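Local coordinates for small nuclear ribonucleoprotein homolog (Pyrobaculum aerophilum, PDB 1M5Q) that is an Sm-like archaeal protein that assembles into 14-mers and probably binds RNA, at residues E79-G84 and A115-R120. Residues are numbered along the deposited sequence; the frame is centred on the assembly and turned at random.
Sequences EKIFPG and AERAKR
Ile81 and Phe82 meet Arg117 through van der Waals contacts. The side chains of Ile81 and Arg117 come from opposite directions. Ile81 CD1 lies over one face of the Arg117 guanidinium, offset toward its rim, with CD1 3.3 Å from Arg117 NH2. The other branch of Ile81, CG2, comes 3.8 Å from Arg117 CG. That same methyl sits over the centre of the Phe82 ring, on one face, so the two neighbours pack on each other as well as on the arginine.

Phe82 brings the far end of its ring to the helix. Phe82 CZ is 3.4 Å from Arg117 CG and lies almost as near to Arg117 CB. The approach is oblique, and the ring and guanidinium planes are 59° apart. Arg117 CG is anti to the backbone N (chi1 -179°), and a bend at chi2 (59°) carries the guanidinium on to Ile81. Ala118 N lies at the ring edge, 4.1 Å from Phe82 CZ.

The contact joins the end of helix 71-81 to helix 113-127 within the Lsm C-terminal region. A four-stranded antiparallel sheet lies between these helices in sequence. Phe82, just after helix 71-81, and Ala118 of helix 113-127 both touch Ile97 of its strand 94-97.

Within each segment, polar bonds hold the side chains. Gly84 N donates to Glu79 OE2 at 2.7 Å, which links the turn at Gly84 back to Glu79. Glu116 forms a salt bridge with Arg120. Arg120 NH1 is 2.6 Å from Glu116 OE1, and that oxygen lies almost in the guanidinium plane. Arg120 NH1 also donates to Glu116 O, reaching it from the opposite face to Arg120 N. Arg120 NH2 makes a further salt bridge to Glu109 of a neighbouring subunit.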
loop_
_atom_site.group_PDB
_atom_site.type_symbol
_atom_site.label_atom_id
_atom_site.label_comp_id
_atom_site.label_asym_id
_atom_site.label_seq_id
_atom_site.Cartn_x
_atom_site.Cartn_y
_atom_site.Cartn_z
ATOM N N GLU H 79 -38.818 32.228 24.271
ATOM C CA GLU H 79 -39.580 33.394 24.721
ATOM C C GLU H 79 -40.640 33.021 25.761
ATOM O O GLU H 79 -41.048 33.869 26.532
ATOM C CB GLU H 79 -40.233 34.095 23.528
ATOM C CG GLU H 79 -41.159 35.291 23.845
ATOM C CD GLU H 79 -40.398 36.543 24.264
ATOM O OE1 GLU H 79 -39.329 36.809 23.653
ATOM O OE2 GLU H 79 -40.866 37.258 25.184
ATOM N N LYS H 80 -41.054 31.753 25.802
ATOM C CA LYS H 80 -42.058 31.300 26.784
ATOM C C LYS H 80 -41.406 30.992 28.123
ATOM O O LYS H 80 -42.067 30.875 29.150
ATOM C CB LYS H 80 -42.763 30.025 26.294
ATOM C CG LYS H 80 -43.381 30.233 24.934
ATOM C CD LYS H 80 -44.009 28.960 24.363
ATOM C CE LYS H 80 -44.165 29.124 22.856
ATOM N NZ LYS H 80 -44.522 30.552 22.488
ATOM N N ILE H 81 -40.098 30.854 28.099
ATOM C CA ILE H 81 -39.365 30.505 29.284
ATOM C C ILE H 81 -38.658 31.720 29.842
ATOM O O ILE H 81 -38.509 31.835 31.048
ATOM C CB ILE H 81 -38.308 29.424 28.936
ATOM C CG1 ILE H 81 -39.027 28.219 28.377
ATOM C CG2 ILE H 81 -37.454 29.057 30.137
ATOM C CD1 ILE H 81 -38.106 27.125 27.957
ATOM N N PHE H 82 -38.201 32.610 28.963
ATOM C CA PHE H 82 -37.452 33.814 29.367
ATOM C C PHE H 82 -38.176 35.015 28.743
ATOM O O PHE H 82 -37.649 35.704 27.854
ATOM C CB PHE H 82 -35.989 33.740 28.827
ATOM C CG PHE H 82 -35.252 32.453 29.180
ATOM C CD1 PHE H 82 -35.016 31.483 28.207
ATOM C CD2 PHE H 82 -34.728 32.253 30.472
ATOM C CE1 PHE H 82 -34.255 30.329 28.482
ATOM C CE2 PHE H 82 -33.962 31.105 30.779
ATOM C CZ PHE H 82 -33.730 30.149 29.769
ATOM N N PRO H 83 -39.427 35.250 29.163
ATOM C CA PRO H 83 -40.236 36.365 28.654
ATOM C C PRO H 83 -39.454 37.674 28.535
ATOM O O PRO H 83 -38.813 38.106 29.492
ATOM C CB PRO H 83 -41.353 36.490 29.697
ATOM C CG PRO H 83 -41.503 35.151 30.189
ATOM C CD PRO H 83 -40.122 34.534 30.239
ATOM N N GLY H 84 -39.551 38.293 27.358
ATOM C CA GLY H 84 -38.883 39.538 27.069
ATOM C C GLY H 84 -37.357 39.556 27.080
ATOM O O GLY H 84 -36.780 40.638 26.931
ATOM N N ALA H 115 -28.275 29.985 31.097
ATOM C CA ALA H 115 -27.468 29.189 30.193
ATOM C C ALA H 115 -27.816 27.690 30.338
ATOM O O ALA H 115 -28.031 26.994 29.310
ATOM C CB ALA H 115 -25.982 29.427 30.474
ATOM N N GLU H 116 -27.878 27.212 31.588
ATOM C CA GLU H 116 -28.217 25.804 31.859
ATOM C C GLU H 116 -29.612 25.503 31.307
ATOM O O GLU H 116 -29.831 24.461 30.682
ATOM C CB GLU H 116 -28.203 25.489 33.354
ATOM C CG GLU H 116 -26.808 25.339 33.965
ATOM C CD GLU H 116 -25.850 24.567 33.069
ATOM O OE1 GLU H 116 -26.181 23.423 32.655
ATOM O OE2 GLU H 116 -24.759 25.118 32.760
ATOM N N ARG H 117 -30.564 26.416 31.517
ATOM C CA ARG H 117 -31.916 26.184 30.991
ATOM C C ARG H 117 -31.966 26.173 29.441
ATOM O O ARG H 117 -32.682 25.362 28.831
ATOM C CB ARG H 117 -32.890 27.241 31.527
ATOM C CG ARG H 117 -34.332 27.058 31.039
ATOM C CD ARG H 117 -34.825 25.677 31.476
ATOM N NE ARG H 117 -36.266 25.611 31.451
ATOM C CZ ARG H 117 -36.970 25.066 30.471
ATOM N NH1 ARG H 117 -36.352 24.523 29.409
ATOM N NH2 ARG H 117 -38.301 25.044 30.559
ATOM N N ALA H 118 -31.219 27.066 28.813
ATOM C CA ALA H 118 -31.208 27.136 27.360
ATOM C C ALA H 118 -30.608 25.815 26.819
ATOM O O ALA H 118 -31.058 25.285 25.804
ATOM C CB ALA H 118 -30.380 28.390 26.884
ATOM N N LYS H 119 -29.629 25.266 27.519
ATOM C CA LYS H 119 -29.021 23.997 27.102
ATOM C C LYS H 119 -30.075 22.897 27.129
ATOM O O LYS H 119 -30.147 22.067 26.219
ATOM C CB LYS H 119 -27.849 23.652 28.020
ATOM C CG LYS H 119 -26.549 24.380 27.654
ATOM C CD LYS H 119 -25.471 24.068 28.647
ATOM C CE LYS H 119 -24.208 24.861 28.350
ATOM N NZ LYS H 119 -23.245 24.714 29.486
ATOM N N ARG H 120 -30.932 22.895 28.145
ATOM C CA ARG H 120 -31.989 21.883 28.180
ATOM C C ARG H 120 -33.007 22.113 27.070
ATOM O O ARG H 120 -33.515 21.146 26.507
ATOM C CB ARG H 120 -32.712 21.841 29.525
ATOM C CG ARG H 120 -32.072 20.957 30.540
ATOM C CD ARG H 120 -30.928 21.646 31.187
ATOM N NE ARG H 120 -30.393 20.975 32.384
ATOM C CZ ARG H 120 -29.231 21.331 32.921
ATOM N NH1 ARG H 120 -28.547 22.322 32.335
ATOM N NH2 ARG H 120 -28.753 20.722 34.007
#